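Local atomic coordinates of cadherin-related family member 2 (Mus musculus, PDB entry 5CYX), a protein that probably links neighbouring microvilli of the epithelial brush border through calcium-dependent heterophilic adhesion to CDHR5, thereby controlling how microvilli pack. Residues S79-G83 against L84-T88. Numbering follows the deposited sequence.
Sequences STSDG and LNIRT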
ATOM      1  N   SER A  79      53.038  -2.352  24.102  1.00 63.02           N
ATOM      2  CA  SER A  79      54.470  -2.400  24.362  1.00 63.70           C
ATOM      3  C   SER A  79      54.810  -3.562  25.282  1.00 63.04           C
ATOM      4  O   SER A  79      54.021  -3.921  26.163  1.00 63.52           O
ATOM      5  CB  SER A  79      54.891  -1.105  25.010  1.00 64.71           C
ATOM      6  OG  SER A  79      54.244  -0.971  26.272  1.00 66.52           O
ATOM      7  N   THR A  80      55.965  -4.172  25.050  1.00 62.20           N
ATOM      8  CA  THR A  80      56.542  -5.175  25.952  1.00 62.37           C
ATOM      9  C   THR A  80      57.947  -4.715  26.269  1.00 63.10           C
ATOM     10  O   THR A  80      58.629  -4.169  25.397  1.00 63.50           O
ATOM     11  CB  THR A  80      56.728  -6.552  25.284  1.00 62.91           C
ATOM     12  OG1 THR A  80      57.304  -6.336  23.984  1.00 62.52           O
ATOM     13  CG2 THR A  80      55.425  -7.372  25.215  1.00 61.83           C
ATOM     14  N   SER A  81      58.379  -4.964  27.495  1.00 64.91           N
ATOM     15  CA  SER A  81      59.706  -4.591  27.950  1.00 66.09           C
ATOM     16  C   SER A  81      60.328  -5.735  28.745  1.00 68.49           C
ATOM     17  O   SER A  81      59.676  -6.348  29.584  1.00 64.32           O
ATOM     18  CB  SER A  81      59.653  -3.337  28.826  1.00 65.52           C
ATOM     19  OG  SER A  81      60.941  -3.061  29.344  1.00 64.82           O
ATOM     20  N   ASP A  82      61.611  -5.971  28.475  1.00 73.99           N
ATOM     21  CA  ASP A  82      62.445  -6.934  29.210  1.00 77.81           C
ATOM     22  C   ASP A  82      63.400  -6.238  30.190  1.00 79.53           C
ATOM     23  O   ASP A  82      64.326  -6.878  30.678  1.00 82.04           O
ATOM     24  CB  ASP A  82      63.261  -7.801  28.211  1.00 79.67           C
ATOM     25  CG  ASP A  82      64.210  -6.972  27.312  1.00 82.29           C
ATOM     26  OD1 ASP A  82      64.307  -5.728  27.481  1.00 82.16           O
ATOM     27  OD2 ASP A  82      64.852  -7.571  26.411  1.00 88.00           O
ATOM     28  N   GLY A  83      63.202  -4.939  30.453  1.00 80.17           N
ATOM     29  CA  GLY A  83      64.154  -4.133  31.225  1.00 81.50           C
ATOM     30  C   GLY A  83      65.131  -3.357  30.348  1.00 83.82           C
ATOM     31  O   GLY A  83      65.397  -2.189  30.586  1.00 84.94           O
ATOM     32  N   LEU A  84      65.633  -4.007  29.304  1.00 87.16           N
ATOM     33  CA  LEU A  84      66.709  -3.486  28.472  1.00 88.23           C
ATOM     34  C   LEU A  84      66.112  -2.682  27.303  1.00 86.81           C
ATOM     35  O   LEU A  84      66.448  -1.512  27.120  1.00 85.47           O
ATOM     36  CB  LEU A  84      67.580  -4.659  27.971  1.00 88.83           C
ATOM     37  CG  LEU A  84      67.900  -5.779  28.996  1.00 90.50           C
ATOM     38  CD1 LEU A  84      68.670  -6.934  28.355  1.00 90.50           C
ATOM     39  CD2 LEU A  84      68.636  -5.233  30.224  1.00 91.47           C
ATOM     40  N   ASN A  85      65.206  -3.317  26.546  1.00 84.90           N
ATOM     41  CA  ASN A  85      64.522  -2.704  25.385  1.00 84.17           C
ATOM     42  C   ASN A  85      62.993  -2.837  25.413  1.00 81.08           C
ATOM     43  O   ASN A  85      62.461  -3.853  25.876  1.00 80.42           O
ATOM     44  CB  ASN A  85      65.029  -3.348  24.094  1.00 85.64           C
ATOM     45  CG  ASN A  85      66.539  -3.387  24.034  1.00 87.04           C
ATOM     46  OD1 ASN A  85      67.151  -4.433  24.237  1.00 86.87           O
ATOM     47  ND2 ASN A  85      67.148  -2.227  23.831  1.00 88.34           N
ATOM     48  N   ILE A  86      62.312  -1.806  24.909  1.00 78.76           N
ATOM     49  CA  ILE A  86      60.862  -1.807  24.740  1.00 76.93           C
ATOM     50  C   ILE A  86      60.535  -2.002  23.257  1.00 77.13           C
ATOM     51  O   ILE A  86      60.908  -1.191  22.422  1.00 75.11           O
ATOM     52  CB  ILE A  86      60.208  -0.496  25.241  1.00 75.64           C
ATOM     53  CG1 ILE A  86      60.729  -0.154  26.640  1.00 75.10           C
ATOM     54  CG2 ILE A  86      58.686  -0.623  25.257  1.00 74.82           C
ATOM     55  CD1 ILE A  86      59.980   0.933  27.369  1.00 74.62           C
ATOM     56  N   ARG A  87      59.834  -3.088  22.947  1.00 78.82           N
ATOM     57  CA  ARG A  87      59.315  -3.326  21.609  1.00 80.68           C
ATOM     58  C   ARG A  87      57.827  -3.000  21.587  1.00 79.32           C
ATOM     59  O   ARG A  87      57.091  -3.400  22.484  1.00 80.26           O
ATOM     60  CB  ARG A  87      59.550  -4.771  21.201  1.00 82.59           C
ATOM     61  CG  ARG A  87      61.023  -5.133  20.998  1.00 85.57           C
ATOM     62  CD  ARG A  87      61.199  -6.641  20.852  1.00 87.15           C
ATOM     63  NE  ARG A  87      60.351  -7.172  19.770  1.00 90.98           N
ATOM     64  CZ  ARG A  87      60.155  -8.467  19.488  1.00 90.82           C
ATOM     65  NH1 ARG A  87      59.345  -8.795  18.493  1.00 90.25           N
ATOM     66  NH2 ARG A  87      60.743  -9.438  20.190  1.00 91.39           N
ATOM     67  N   THR A  88      57.400  -2.253  20.574  1.00 78.07           N
ATOM     68  CA  THR A  88      55.998  -1.889  20.394  1.00 75.98           C
ATOM     69  C   THR A  88      55.434  -2.402  19.061  1.00 73.70           C
ATOM     70  O   THR A  88      56.168  -2.582  18.091  1.00 72.66           O
ATOM     71  CB  THR A  88      55.811  -0.368  20.413  1.00 76.33           C
ATOM     72  OG1 THR A  88      56.514   0.211  19.311  1.00 77.60           O
ATOM     73  CG2 THR A  88      56.340   0.237  21.721  1.00 77.35           C
TER
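Thr80 and Arg87 form the hydrogen-bonded pair of an antiparallel ladder in which the N-to-C directions of the strand segments 79-81 and 86-88 lie 159° apart, flanked by the non-hydrogen-bonded pairs Ser79-Thr88 and Ser81-Ile86. Thr80 N reaches Arg87 O at 2.9 Å, and Arg87 N returns the bond to Thr80 O at the same length. Beyond Ser81, Asp82 N makes a weak hydrogen bond to Asn85 O, and the Asp82 carboxylate spans the turn. Its CG sits between backbone N and carbonyl carbon (chi1 60°), which swings OD1 across the turn to accept two amides. Asn85 N comes to the syn lone pair of OD1 at 2.7 Å, nearly straight, whereas Leu84 N approaches OD1 from above the carboxylate plane at 2.8 Å. Ser81 OG accepts from Gly83 N at 3.1 Å, an ST turn. On the face carrying Ser79, Ser81, Ile86 and Thr88, Ile86 CG2 and Thr88 CG2 each lie 3.8 Å from Ser79 CB. On the other face Thr80 OG1 comes 3.9 Å from Arg87 CB, while the guanidinium end leads away; Thr80 OG1 is hydrogen-bonded to Ser6 OG of the second subunit, whose Pro4 packs on Arg87. The arrangement is a beta hairpin, joining strands 73-81 and 86-96 of the first cadherin repeat's Greek-key sandwich.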